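PDB 7C2A: SGNH-hydrolase family esterase from Altererythrobacter indicus, which hydrolyses ester bonds as a marine bacterial member of the GDSL-like SGNH-hydrolase clan, with lysophospholipids among its possible substrates. Local coordinates for residues E25-P28 and A29-T33; G80-D83 and L84-G87; S89-E92 and A93-N96; A124-Q127 and R128-G132; P135-A138 and E139-A143. All blocks are in the same frame, centred on the assembly; numbering follows the deposited sequence. Where two conformers were deposited one is given.

Contact 1: residues E25-P28 and A29-T33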
loop_
_atom_site.group_PDB
_atom_site.type_symbol
_atom_site.label_atom_id
_atom_site.label_comp_id
_atom_site.label_asym_id
_atom_site.label_seq_id
_atom_site.Cartn_x
_atom_site.Cartn_y
_atom_site.Cartn_z
ATOM N N GLU A 25 -1.053 15.462 -6.149
ATOM C CA GLU A 25 0.014 15.207 -5.193
ATOM C C GLU A 25 0.247 13.728 -4.910
ATOM O O GLU A 25 1.220 13.399 -4.227
ATOM C CB GLU A 25 -0.265 15.938 -3.876
ATOM C CG GLU A 25 -0.283 17.461 -4.008
ATOM C CD GLU A 25 -0.568 18.168 -2.696
ATOM O OE1 GLU A 25 -1.222 17.572 -1.819
ATOM O OE2 GLU A 25 -0.132 19.328 -2.541
ATOM N N SER A 26 -0.596 12.833 -5.419
ATOM C CA SER A 26 -0.424 11.416 -5.126
ATOM C C SER A 26 0.837 10.879 -5.783
ATOM O O SER A 26 1.370 11.444 -6.742
ATOM C CB SER A 26 -1.619 10.608 -5.636
ATOM O OG SER A 26 -1.614 10.509 -7.052
ATOM N N TYR A 27 1.308 9.758 -5.245
ATOM C CA TYR A 27 2.479 9.085 -5.800
ATOM C C TYR A 27 2.358 8.797 -7.293
ATOM O O TYR A 27 3.307 9.106 -8.032
ATOM C CB TYR A 27 2.844 7.858 -4.948
ATOM C CG TYR A 27 3.961 7.042 -5.545
ATOM C CD1 TYR A 27 3.696 6.012 -6.436
ATOM C CD2 TYR A 27 5.280 7.308 -5.227
ATOM C CE1 TYR A 27 4.705 5.283 -6.993
ATOM C CE2 TYR A 27 6.298 6.578 -5.785
ATOM C CZ TYR A 27 6.010 5.559 -6.669
ATOM O OH TYR A 27 6.984 4.794 -7.257
ATOM N N PRO A 28 1.257 8.226 -7.806
ATOM C CA PRO A 28 1.191 7.988 -9.259
ATOM C C PRO A 28 1.285 9.265 -10.076
ATOM O O PRO A 28 1.968 9.282 -11.112
ATOM C CB PRO A 28 -0.139 7.239 -9.432
ATOM C CG PRO A 28 -0.340 6.567 -8.096
ATOM C CD PRO A 28 0.123 7.596 -7.108
ATOM N N ALA A 29 0.635 10.340 -9.624
ATOM C CA ALA A 29 0.689 11.598 -10.366
ATOM C C ALA A 29 2.096 12.183 -10.372
ATOM O O ALA A 29 2.581 12.652 -11.410
ATOM C CB ALA A 29 -0.300 12.604 -9.778
ATOM N N LYS A 30 2.769 12.171 -9.223
ATOM C CA LYS A 30 4.111 12.733 -9.173
ATOM C C LYS A 30 5.113 11.833 -9.874
ATOM O O LYS A 30 6.081 12.323 -10.469
ATOM C CB LYS A 30 4.515 13.004 -7.723
ATOM C CG LYS A 30 3.785 14.197 -7.106
ATOM C CD LYS A 30 4.209 15.506 -7.781
ATOM C CE LYS A 30 3.523 16.728 -7.184
ATOM N NZ LYS A 30 4.000 17.071 -5.814
ATOM N N LEU A 31 4.894 10.513 -9.829
ATOM C CA LEU A 31 5.749 9.600 -10.571
ATOM C C LEU A 31 5.640 9.847 -12.071
ATOM O O LEU A 31 6.644 9.834 -12.785
ATOM C CB LEU A 31 5.369 8.159 -10.239
ATOM C CG LEU A 31 6.047 7.040 -11.019
ATOM C CD1 LEU A 31 7.537 7.034 -10.760
ATOM C CD2 LEU A 31 5.421 5.712 -10.628
ATOM N N GLU A 32 4.425 10.070 -12.562
ATOM C CA GLU A 32 4.240 10.356 -13.978
ATOM C C GLU A 32 5.095 11.540 -14.412
ATOM O O GLU A 32 5.783 11.483 -15.438
ATOM C CB GLU A 32 2.764 10.622 -14.249
ATOM C CG GLU A 32 2.457 10.824 -15.711
ATOM C CD GLU A 32 0.972 10.976 -15.983
ATOM O OE1 GLU A 32 0.168 10.078 -15.637
ATOM O OE2 GLU A 32 0.595 12.013 -16.561
ATOM N N THR A 33 5.080 12.618 -13.630
ATOM C CA THR A 33 5.886 13.784 -13.971
ATOM C C THR A 33 7.374 13.467 -13.909
ATOM O O THR A 33 8.137 13.862 -14.803
ATOM C CB THR A 33 5.539 14.937 -13.033
ATOM O OG1 THR A 33 4.160 15.274 -13.187
ATOM C CG2 THR A 33 6.392 16.157 -13.346
HETATM O O HOH W 1 3.267 15.264 -3.878
#

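Contact 2: residues G80-D83 and L84-G87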
loop_
_atom_site.group_PDB
_atom_site.type_symbol
_atom_site.label_atom_id
_atom_site.label_comp_id
_atom_site.label_asym_id
_atom_site.label_seq_id
_atom_site.Cartn_x
_atom_site.Cartn_y
_atom_site.Cartn_z
ATOM N N GLY A 80 -1.000 -4.890 0.712
ATOM C CA GLY A 80 -0.643 -5.690 1.871
ATOM C C GLY A 80 -0.597 -4.882 3.147
ATOM O O GLY A 80 -0.756 -5.426 4.245
ATOM N N GLY A 81 -0.385 -3.574 3.019
ATOM C CA GLY A 81 -0.374 -2.730 4.200
ATOM C C GLY A 81 -1.665 -2.806 4.992
ATOM O O GLY A 81 -1.646 -2.805 6.224
ATOM N N ASN A 82 -2.801 -2.899 4.300
ATOM C CA ASN A 82 -4.102 -2.962 5.020
ATOM C C ASN A 82 -4.257 -4.327 5.700
ATOM O O ASN A 82 -4.884 -4.376 6.760
ATOM C CB ASN A 82 -5.278 -2.537 4.144
ATOM C CG ASN A 82 -5.282 -1.037 3.955
ATOM O OD1 ASN A 82 -5.340 -0.280 4.917
ATOM N ND2 ASN A 82 -5.179 -0.602 2.719
ATOM N N ASP A 83 -3.705 -5.386 5.105
ATOM C CA ASP A 83 -3.727 -6.719 5.766
ATOM C C ASP A 83 -2.978 -6.584 7.097
ATOM O O ASP A 83 -3.475 -7.088 8.104
ATOM C CB ASP A 83 -3.124 -7.816 4.885
ATOM C CG ASP A 83 -3.838 -8.010 3.557
ATOM O OD1 ASP A 83 -4.030 -7.006 2.849
ATOM O OD2 ASP A 83 -4.181 -9.162 3.247
ATOM N N LEU A 84 -1.807 -5.938 7.082
ATOM C CA LEU A 84 -1.028 -5.688 8.327
ATOM C C LEU A 84 -1.904 -4.928 9.330
ATOM O O LEU A 84 -1.967 -5.337 10.499
ATOM C CB LEU A 84 0.164 -4.791 7.992
ATOM C CG LEU A 84 1.267 -5.413 7.152
ATOM C CD1 LEU A 84 2.217 -4.346 6.624
ATOM C CD2 LEU A 84 2.019 -6.444 7.969
ATOM N N LEU A 85 -2.538 -3.844 8.885
ATOM C CA LEU A 85 -3.354 -2.982 9.783
ATOM C C LEU A 85 -4.501 -3.770 10.423
ATOM O O LEU A 85 -4.926 -3.392 11.521
ATOM C CB LEU A 85 -3.856 -1.774 8.990
ATOM C CG LEU A 85 -2.823 -0.660 8.822
ATOM C CD1 LEU A 85 -1.407 -1.210 8.774
ATOM C CD2 LEU A 85 -3.110 0.195 7.602
ATOM N N ARG A 86 -5.025 -4.775 9.726
ATOM C CA ARG A 86 -6.066 -5.626 10.278
ATOM C C ARG A 86 -5.509 -6.838 11.022
ATOM O O ARG A 86 -6.297 -7.645 11.521
ATOM C CB ARG A 86 -7.025 -6.079 9.175
ATOM C CG ARG A 86 -7.887 -4.968 8.572
ATOM C CD ARG A 86 -8.675 -5.495 7.376
ATOM N NE ARG A 86 -9.526 -4.476 6.770
ATOM C CZ ARG A 86 -10.784 -4.248 7.135
ATOM N NH1 ARG A 86 -11.490 -3.301 6.530
ATOM N NH2 ARG A 86 -11.334 -4.965 8.106
ATOM N N GLY A 87 -4.184 -6.981 11.114
ATOM C CA GLY A 87 -3.573 -8.141 11.748
ATOM C C GLY A 87 -3.802 -9.459 11.041
ATOM O O GLY A 87 -3.713 -10.521 11.673
#

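Contact 3: residues S89-E92 and A93-N96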
loop_
_atom_site.group_PDB
_atom_site.type_symbol
_atom_site.label_atom_id
_atom_site.label_comp_id
_atom_site.label_asym_id
_atom_site.label_seq_id
_atom_site.Cartn_x
_atom_site.Cartn_y
_atom_site.Cartn_z
ATOM N N SER A 89 -3.652 -12.766 8.393
ATOM C CA SER A 89 -2.678 -13.800 8.089
ATOM C C SER A 89 -1.714 -13.335 6.996
ATOM O O SER A 89 -2.162 -12.997 5.887
ATOM C CB SER A 89 -3.435 -15.026 7.586
ATOM O OG SER A 89 -2.546 -15.917 6.942
ATOM N N PRO A 90 -0.402 -13.357 7.242
ATOM C CA PRO A 90 0.533 -13.087 6.138
ATOM C C PRO A 90 0.468 -14.129 5.038
ATOM O O PRO A 90 0.659 -13.802 3.860
ATOM C CB PRO A 90 1.902 -13.090 6.826
ATOM C CG PRO A 90 1.611 -12.787 8.246
ATOM C CD PRO A 90 0.293 -13.436 8.540
ATOM N N ALA A 91 0.204 -15.385 5.406
ATOM C CA ALA A 91 0.116 -16.468 4.397
ATOM C C ALA A 91 -1.043 -16.169 3.437
ATOM O O ALA A 91 -0.880 -16.336 2.233
ATOM C CB ALA A 91 -0.057 -17.804 5.087
ATOM N N GLU A 92 -2.180 -15.731 3.971
ATOM C CA GLU A 92 -3.344 -15.413 3.101
ATOM C C GLU A 92 -3.028 -14.187 2.234
ATOM O O GLU A 92 -3.468 -14.155 1.089
ATOM C CB GLU A 92 -4.603 -15.258 3.948
ATOM C CG GLU A 92 -4.989 -16.557 4.640
ATOM C CD GLU A 92 -6.302 -16.481 5.388
ATOM O OE1 GLU A 92 -6.997 -15.483 5.228
ATOM O OE2 GLU A 92 -6.619 -17.414 6.139
ATOM N N ALA A 93 -2.315 -13.203 2.783
ATOM C CA ALA A 93 -1.921 -12.052 1.969
ATOM C C ALA A 93 -1.054 -12.495 0.796
ATOM O O ALA A 93 -1.230 -12.032 -0.341
ATOM C CB ALA A 93 -1.181 -11.026 2.836
ATOM N N ARG A 94 -0.117 -13.412 1.058
ATOM C CA ARG A 94 0.723 -13.953 -0.005
ATOM C C ARG A 94 -0.107 -14.666 -1.063
ATOM O O ARG A 94 0.144 -14.515 -2.263
ATOM C CB ARG A 94 1.745 -14.913 0.597
ATOM C CG ARG A 94 2.756 -15.453 -0.400
ATOM C CD ARG A 94 3.729 -16.429 0.266
ATOM N NE ARG A 94 2.999 -17.519 0.898
ATOM C CZ ARG A 94 3.145 -17.905 2.163
ATOM N NH1 ARG A 94 2.394 -18.891 2.638
ATOM N NH2 ARG A 94 4.038 -17.322 2.949
ATOM N N GLN A 95 -1.086 -15.467 -0.630
ATOM C CA GLN A 95 -1.950 -16.173 -1.571
ATOM C C GLN A 95 -2.763 -15.201 -2.412
ATOM O O GLN A 95 -2.903 -15.384 -3.624
ATOM C CB GLN A 95 -2.892 -17.087 -0.797
ATOM C CG GLN A 95 -2.214 -18.202 -0.023
ATOM C CD GLN A 95 -3.044 -18.676 1.167
ATOM O OE1 GLN A 95 -4.264 -18.494 1.206
ATOM N NE2 GLN A 95 -2.378 -19.283 2.146
ATOM N N ASN A 96 -3.311 -14.162 -1.781
ATOM C CA ASN A 96 -4.101 -13.189 -2.527
ATOM C C ASN A 96 -3.237 -12.435 -3.527
ATOM O O ASN A 96 -3.626 -12.258 -4.692
ATOM C CB ASN A 96 -4.772 -12.215 -1.559
ATOM C CG ASN A 96 -5.814 -12.868 -0.685
ATOM O OD1 ASN A 96 -6.356 -13.928 -1.024
ATOM N ND2 ASN A 96 -6.121 -12.234 0.433
#

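Contact 4: residues A124-Q127 and R128-G132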
loop_
_atom_site.group_PDB
_atom_site.type_symbol
_atom_site.label_atom_id
_atom_site.label_comp_id
_atom_site.label_asym_id
_atom_site.label_seq_id
_atom_site.Cartn_x
_atom_site.Cartn_y
_atom_site.Cartn_z
ATOM N N ALA A 124 7.910 -9.983 16.352
ATOM C CA ALA A 124 8.936 -10.438 15.387
ATOM C C ALA A 124 8.438 -11.625 14.554
ATOM O O ALA A 124 8.773 -11.696 13.376
ATOM C CB ALA A 124 10.204 -10.788 16.125
ATOM N N LYS A 125 7.687 -12.541 15.159
ATOM C CA LYS A 125 7.228 -13.730 14.394
ATOM C C LYS A 125 6.353 -13.280 13.218
ATOM O O LYS A 125 6.597 -13.710 12.093
ATOM C CB LYS A 125 6.470 -14.691 15.310
ATOM C CG LYS A 125 5.975 -15.953 14.618
ATOM C CD LYS A 125 5.441 -16.960 15.609
ATOM C CE LYS A 125 4.863 -18.195 14.956
ATOM N NZ LYS A 125 4.457 -19.192 15.976
ATOM N N TYR A 126 5.358 -12.445 13.497
ATOM C CA TYR A 126 4.473 -11.949 12.417
ATOM C C TYR A 126 5.279 -11.084 11.437
ATOM O O TYR A 126 5.139 -11.249 10.225
ATOM C CB TYR A 126 3.342 -11.122 13.027
ATOM C CG TYR A 126 2.343 -10.606 12.027
ATOM C CD1 TYR A 126 2.641 -9.534 11.204
ATOM C CD2 TYR A 126 1.097 -11.194 11.909
ATOM C CE1 TYR A 126 1.723 -9.069 10.275
ATOM C CE2 TYR A 126 0.164 -10.738 10.993
ATOM C CZ TYR A 126 0.481 -9.666 10.178
ATOM O OH TYR A 126 -0.415 -9.179 9.272
ATOM N N GLN A 127 6.103 -10.182 11.970
ATOM C CA GLN A 127 6.861 -9.236 11.108
ATOM C C GLN A 127 7.766 -9.998 10.131
ATOM O O GLN A 127 7.759 -9.674 8.949
ATOM C CB GLN A 127 7.623 -8.233 11.971
ATOM C CG GLN A 127 8.710 -7.492 11.210
ATOM C CD GLN A 127 10.027 -8.214 11.327
ATOM O OE1 GLN A 127 10.389 -8.706 12.390
ATOM N NE2 GLN A 127 10.750 -8.289 10.225
ATOM N N ARG A 128 8.506 -10.990 10.610
ATOM C CA ARG A 128 9.404 -11.730 9.685
ATOM C C ARG A 128 8.567 -12.440 8.617
ATOM O O ARG A 128 8.954 -12.422 7.447
ATOM C CB ARG A 128 10.232 -12.759 10.456
ATOM C CG ARG A 128 11.386 -12.162 11.250
ATOM C CD ARG A 128 12.164 -13.275 11.926
ATOM N NE ARG A 128 11.364 -13.997 12.905
ATOM C CZ ARG A 128 11.654 -14.071 14.191
ATOM N NH1 ARG A 128 12.728 -13.460 14.657
ATOM N NH2 ARG A 128 10.866 -14.745 15.006
ATOM N N GLU A 129 7.457 -13.051 9.024
ATOM C CA GLU A 129 6.603 -13.793 8.060
ATOM C C GLU A 129 6.020 -12.825 7.024
ATOM O O GLU A 129 6.091 -13.114 5.831
ATOM C CB GLU A 129 5.481 -14.530 8.792
ATOM C CG GLU A 129 4.760 -15.523 7.897
ATOM C CD GLU A 129 3.494 -16.146 8.457
ATOM O OE1 GLU A 129 3.221 -15.984 9.656
ATOM O OE2 GLU A 129 2.789 -16.789 7.676
ATOM N N PHE A 130 5.514 -11.686 7.483
ATOM C CA PHE A 130 4.899 -10.727 6.537
ATOM C C PHE A 130 5.955 -10.155 5.588
ATOM O O PHE A 130 5.736 -10.145 4.371
ATOM C CB PHE A 130 4.235 -9.594 7.318
ATOM C CG PHE A 130 3.673 -8.529 6.418
ATOM C CD1 PHE A 130 2.409 -8.672 5.881
ATOM C CD2 PHE A 130 4.425 -7.415 6.074
ATOM C CE1 PHE A 130 1.890 -7.705 5.037
ATOM C CE2 PHE A 130 3.904 -6.448 5.231
ATOM C CZ PHE A 130 2.636 -6.593 4.718
ATOM N N ASP A 131 7.093 -9.729 6.132
ATOM C CA ASP A 131 8.100 -9.089 5.294
ATOM C C ASP A 131 8.591 -10.027 4.201
ATOM O O ASP A 131 8.886 -9.584 3.084
ATOM C CB ASP A 131 9.295 -8.637 6.140
ATOM C CG ASP A 131 8.990 -7.443 7.015
ATOM O OD1 ASP A 131 7.852 -6.938 7.014
ATOM O OD2 ASP A 131 9.927 -7.016 7.719
ATOM N N GLY A 132 8.675 -11.325 4.497
ATOM C CA GLY A 132 9.221 -12.270 3.537
ATOM C C GLY A 132 8.310 -12.596 2.371
ATOM O O GLY A 132 8.764 -13.221 1.407
#

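Contact 5: residues P135-A138 and E139-A143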
loop_
_atom_site.group_PDB
_atom_site.type_symbol
_atom_site.label_atom_id
_atom_site.label_comp_id
_atom_site.label_asym_id
_atom_site.label_seq_id
_atom_site.Cartn_x
_atom_site.Cartn_y
_atom_site.Cartn_z
ATOM N N PRO A 135 9.742 -10.726 -1.282
ATOM C CA PRO A 135 10.798 -11.383 -2.069
ATOM C C PRO A 135 10.372 -12.730 -2.609
ATOM O O PRO A 135 10.771 -13.104 -3.721
ATOM C CB PRO A 135 11.973 -11.498 -1.086
ATOM C CG PRO A 135 11.697 -10.518 -0.021
ATOM C CD PRO A 135 10.214 -10.371 0.071
ATOM N N TYR A 136 9.549 -13.466 -1.866
ATOM C CA TYR A 136 9.056 -14.741 -2.362
ATOM C C TYR A 136 8.231 -14.542 -3.629
ATOM O O TYR A 136 8.416 -15.250 -4.629
ATOM C CB TYR A 136 8.221 -15.429 -1.283
ATOM C CG TYR A 136 7.515 -16.658 -1.787
ATOM C CD1 TYR A 136 8.154 -17.892 -1.794
ATOM C CD2 TYR A 136 6.214 -16.589 -2.254
ATOM C CE1 TYR A 136 7.517 -19.020 -2.260
ATOM C CE2 TYR A 136 5.565 -17.719 -2.724
ATOM C CZ TYR A 136 6.228 -18.925 -2.721
ATOM O OH TYR A 136 5.587 -20.050 -3.185
ATOM N N LEU A 137 7.298 -13.588 -3.599
ATOM C CA LEU A 137 6.430 -13.352 -4.748
ATOM C C LEU A 137 7.215 -12.848 -5.949
ATOM O O LEU A 137 6.934 -13.242 -7.088
ATOM C CB LEU A 137 5.357 -12.333 -4.381
ATOM C CG LEU A 137 4.289 -12.813 -3.403
ATOM C CD1 LEU A 137 3.591 -11.615 -2.756
ATOM C CD2 LEU A 137 3.282 -13.719 -4.104
ATOM N N ALA A 138 8.179 -11.951 -5.720
ATOM C CA ALA A 138 8.950 -11.408 -6.832
ATOM C C ALA A 138 9.717 -12.509 -7.547
ATOM O O ALA A 138 9.771 -12.537 -8.783
ATOM C CB ALA A 138 9.895 -10.317 -6.330
ATOM N N GLU A 139 10.322 -13.423 -6.792
ATOM C CA GLU A 139 11.030 -14.536 -7.417
ATOM C C GLU A 139 10.059 -15.440 -8.159
ATOM O O GLU A 139 10.291 -15.804 -9.318
ATOM C CB GLU A 139 11.781 -15.333 -6.351
ATOM C CG GLU A 139 12.902 -16.211 -6.901
ATOM C CD GLU A 139 12.410 -17.544 -7.441
ATOM O OE1 GLU A 139 11.297 -17.969 -7.065
ATOM O OE2 GLU A 139 13.144 -18.171 -8.236
ATOM N N LYS A 140 8.955 -15.801 -7.507
ATOM C CA LYS A 140 8.058 -16.787 -8.092
ATOM C C LYS A 140 7.453 -16.287 -9.392
ATOM O O LYS A 140 7.304 -17.054 -10.352
ATOM C CB LYS A 140 6.966 -17.139 -7.089
ATOM C CG LYS A 140 5.997 -18.181 -7.606
ATOM C CD LYS A 140 5.041 -18.640 -6.525
ATOM C CE LYS A 140 3.986 -19.582 -7.089
ATOM N NZ LYS A 140 3.126 -20.141 -6.014
ATOM N N TYR A 141 7.103 -15.005 -9.453
ATOM C CA TYR A 141 6.386 -14.457 -10.593
ATOM C C TYR A 141 7.267 -13.623 -11.509
ATOM O O TYR A 141 6.742 -12.902 -12.363
ATOM C CB TYR A 141 5.141 -13.698 -10.122
ATOM C CG TYR A 141 4.157 -14.652 -9.499
ATOM C CD1 TYR A 141 3.395 -15.492 -10.293
ATOM C CD2 TYR A 141 4.041 -14.770 -8.124
ATOM C CE1 TYR A 141 2.522 -16.398 -9.736
ATOM C CE2 TYR A 141 3.164 -15.671 -7.555
ATOM C CZ TYR A 141 2.400 -16.486 -8.366
ATOM O OH TYR A 141 1.529 -17.389 -7.795
ATOM N N ASP A 142 8.589 -13.729 -11.367
ATOM C CA ASP A 142 9.542 -13.004 -12.209
ATOM C C ASP A 142 9.208 -11.518 -12.267
ATOM O O ASP A 142 9.160 -10.900 -13.334
ATOM C CB ASP A 142 9.640 -13.613 -13.609
ATOM C CG ASP A 142 10.071 -15.069 -13.585
ATOM O OD1 ASP A 142 11.070 -15.381 -12.904
ATOM O OD2 ASP A 142 9.415 -15.899 -14.251
ATOM N N ALA A 143 8.955 -10.949 -11.097
ATOM C CA ALA A 143 8.624 -9.542 -10.973
ATOM C C ALA A 143 9.820 -8.792 -10.417
ATOM O O ALA A 143 10.573 -9.318 -9.592
ATOM C CB ALA A 143 7.437 -9.355 -10.032
HETATM O O HOH W 2 9.918 -17.770 -4.714
#

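Contact 1: residues E25-P28 and A29-T33
A29 sets its methyl beside the serine at the helix start, CB 3.7 Å from S26 OG. One residue on, K30 N gives a hydrogen bond of 2.9 Å to S26 O. The lysine CG, set beside its backbone N by chi1 (-72°), lies against the carbonyl oxygens of S26 and E25, and bends at chi2 and chi4 then bring the ammonium to a water. K30 NZ donates to this water over 2.7 Å, and the water donates onward to E25 O, tying the exposed lysine to the backbone just before the helix. L31 is held twice by Y27. Its N bonds to Y27 O at 2.8 Å, while its side chain leans on the phenol: CB sits over one face of the ring, and CD2 meets Y27 CE1 at 3.7 Å. Y27 runs CG opposite its own N (chi1 174°), which swings the ring forward along the helix to L31; F16 and F149 also meet this ring. With an alanine at Y27, L31 CD2 would probably lose its aromatic neighbour and a gap would open beside F16 and F149. E32 N closes the next turn on P28 O at 3.0 Å, and E32 OE1 accepts from I44 N of strand 42-48. The arrangement is that of a helix N-terminus, with S26 at the N-cap and P28, which has no N-H to give, in the first turn; helix 27-35 lies against strand 42-48, an edge strand of the parallel sheet, through S26, P28 and L31.

Contact 2: residues G80-D83 and L84-G87
L84 turns CG opposite its carbonyl carbon (chi1 -70°), and this carries the isobutyl group back along the helix over the two glycines: CG lies 3.5 Å from G80 O, and CD1 rests 3.9 Å from G81 CA. L85 and N82 use the same kind of first torsion, N82 at -74°, and the two side chains cross obliquely, with L85 CD2 3.5 Å from N82 OD1. The amide end of N82 has its hydrogen bond outside the turn, ND2 donating to D52 O, while D83, directed to the other flank, bonds through OD2 to T54 OG1. Beneath these groups the backbone forms a very short helix. L84 N bonds to G80 O at 3.1 Å, and L85 N follows on G81 O. R86 N then splits its proton between N82 O, at 3.0 Å, and a weak second bond to D83 O. G87 bends the chain away with a positive phi of 66°, which favours glycine, and returns its N to L84 O at 2.8 Å, one of the bonds of the Schellman motif that ends the helix. At G80 a CB would press on the carbonyl oxygen of the preceding residue. L84 packs on Y126 and F130 of helix 124-131 and on A118 of a loop. The G-G-N-D sequence at the start of this helix matches the conserved block III of SGNH hydrolases, whose asparagine in relatives contributes to the oxyanion hole; the placing of N82 among D13 and D52 is consistent with such a site.

Contact 3: residues S89-E92 and A93-N96
R94 lays one face of its guanidinium over the backbone of A91, whose CA stands 3.7 Å above the plane toward its rim, and NH1 comes 3.6 Å from A91 CB. The kink that folds it back lies at chi3 (57°), after two extended torsions. This flat face packs on A91 by van der Waals contact, while its N-H groups point around the rim. Q95 leans over the same turn from the neighbouring flank: its CG is 3.2 Å from A91 O, and its OE1 passes E92 CG, the amide and carboxylate planes 36° apart. N96 CG lies 3.2 Å from E92 O, but N96 ND2 finds its hydrogen bond at T54 OG1 of helix 54-66. Beneath these side chains run four regular backbone bonds, from A93 N, R94 N, Q95 N and N96 N to the carbonyls four residues earlier; N96 N to E92 O measures 2.9 Å. At the head of the helix S89 is the N-cap, its OG accepting from E92 N at 3.0 Å with a nearly straight N-H (164°). Farther out, P90 and A91 meet helix 124-131, while A93 and R94 pack on I133 of helix 133-140. The chemistry is that of a helix start: in the first turn, where N-H groups have no helical carbonyl partner, the S89 hydroxyl satisfies E92 N.

Contact 4: residues A124-Q127 and R128-G132
R128 presents one face of its guanidinium to A124 O, which stands 3.4 Å above the plane toward the rim; this oxygen accepts from R128 N, not from the guanidinium. NH1 grazes A124 CB, and NH2 lies 3.8 Å from K125 CA. At the edge of the F130 ring, in its plane in this conformer, lies D131 OD1. The Q127 amide and D131 carboxylate planes stand 62° apart. Q127 NE2 stays in its own amide plane and donates to D131 OD2 over 2.9 Å, almost straight at 175°, but meets the oxygen from above the carboxylate plane. A sharp bend at chi2 (-92°) turns the amide down the helix toward the aspartate. The carboxylate's other oxygen, OD1, accepts from A118 N. A leucine in place of Q127 would probably leave D131 OD2 without its donor and the carboxylate freer to turn. On another flank Y126 and F130 run side by side in the same direction, Y126 CE1 3.9 Å from F130 CB, while the phenol OH bonds to L88 O. Each turn is closed by a backbone bond four residues back, such as F130 N to Y126 O at 2.8 Å. D131 lies near the C-terminal end of helix 124-131, where the helix dipole would be expected to disfavour a negative charge; bonds from an amide N-H and a loop N-H to separate oxygens probably offset this.

Contact 5: residues P135-A138 and E139-A143
A143 N returns to A138 O at 2.9 Å, in the carbonyl plane and on a lone pair, and this bond defines the Schellman motif that ends helix 133-140. D142 is its C-prime residue: a positive phi of 51° reverses the chain, and D142 N makes only a weak bond of 3.4 Å to E139 O. The last regular turns come just before, with E139 N on P135 O, K140 N on Y136 O and Y141 N on L137 O, this last at 3.0 Å. Y136 O also accepts from a water at 2.9 Å. Around this frame the side chains pair off four residues apart. Y136 and K140 both carry CG opposite their own N (chi1 172° and -179°), which sends the phenol and the extended lysine off the helix in the same direction, side by side; Y136 OH comes 3.7 Å from K140 CD. K140 CG in turn stands over one face of the Y141 ring, toward its rim. At the edge of that ring, near its plane, L137 O approaches CD2 at 3.4 Å. L137 adds its own methyl, CD2 reaching Y141 CE2 at 4.0 Å, and itself packs on L97 and S98 of helix 90-106 and L113 of strand 111-114. The phenol oxygen of Y141 bonds to E102 OE2, fixing the ring to helix 90-106. Where the reversed chain folds back on the helix, A138 CB sits 3.5 Å from A143 O.

How the contacts relate
Contacts 2, 3 and 4 touch one another, and contact 5 joins them through contact 3, while contact 1 stands apart, its centre about 24 Å from that of contact 2. Helix 81-85 joins contacts 2 and 3 through D83 OD2 and A93 CB, 3.6 Å apart, and T54 OG1 bonds to both D83 and N96. Y126 of contact 4 lies between L84 and P90: its CE1 is 3.5 Å from L84 CD2, its CE2 3.6 Å from P90 CD. R94 CD meets Y136 CD2 at 3.5 Å, linking contacts 3 and 5. Contact 2 carries the presumed oxyanion-hole segment. Bound cadmium ions lie about 9 Å from the L85 side chain and about 10 Å from that of L31.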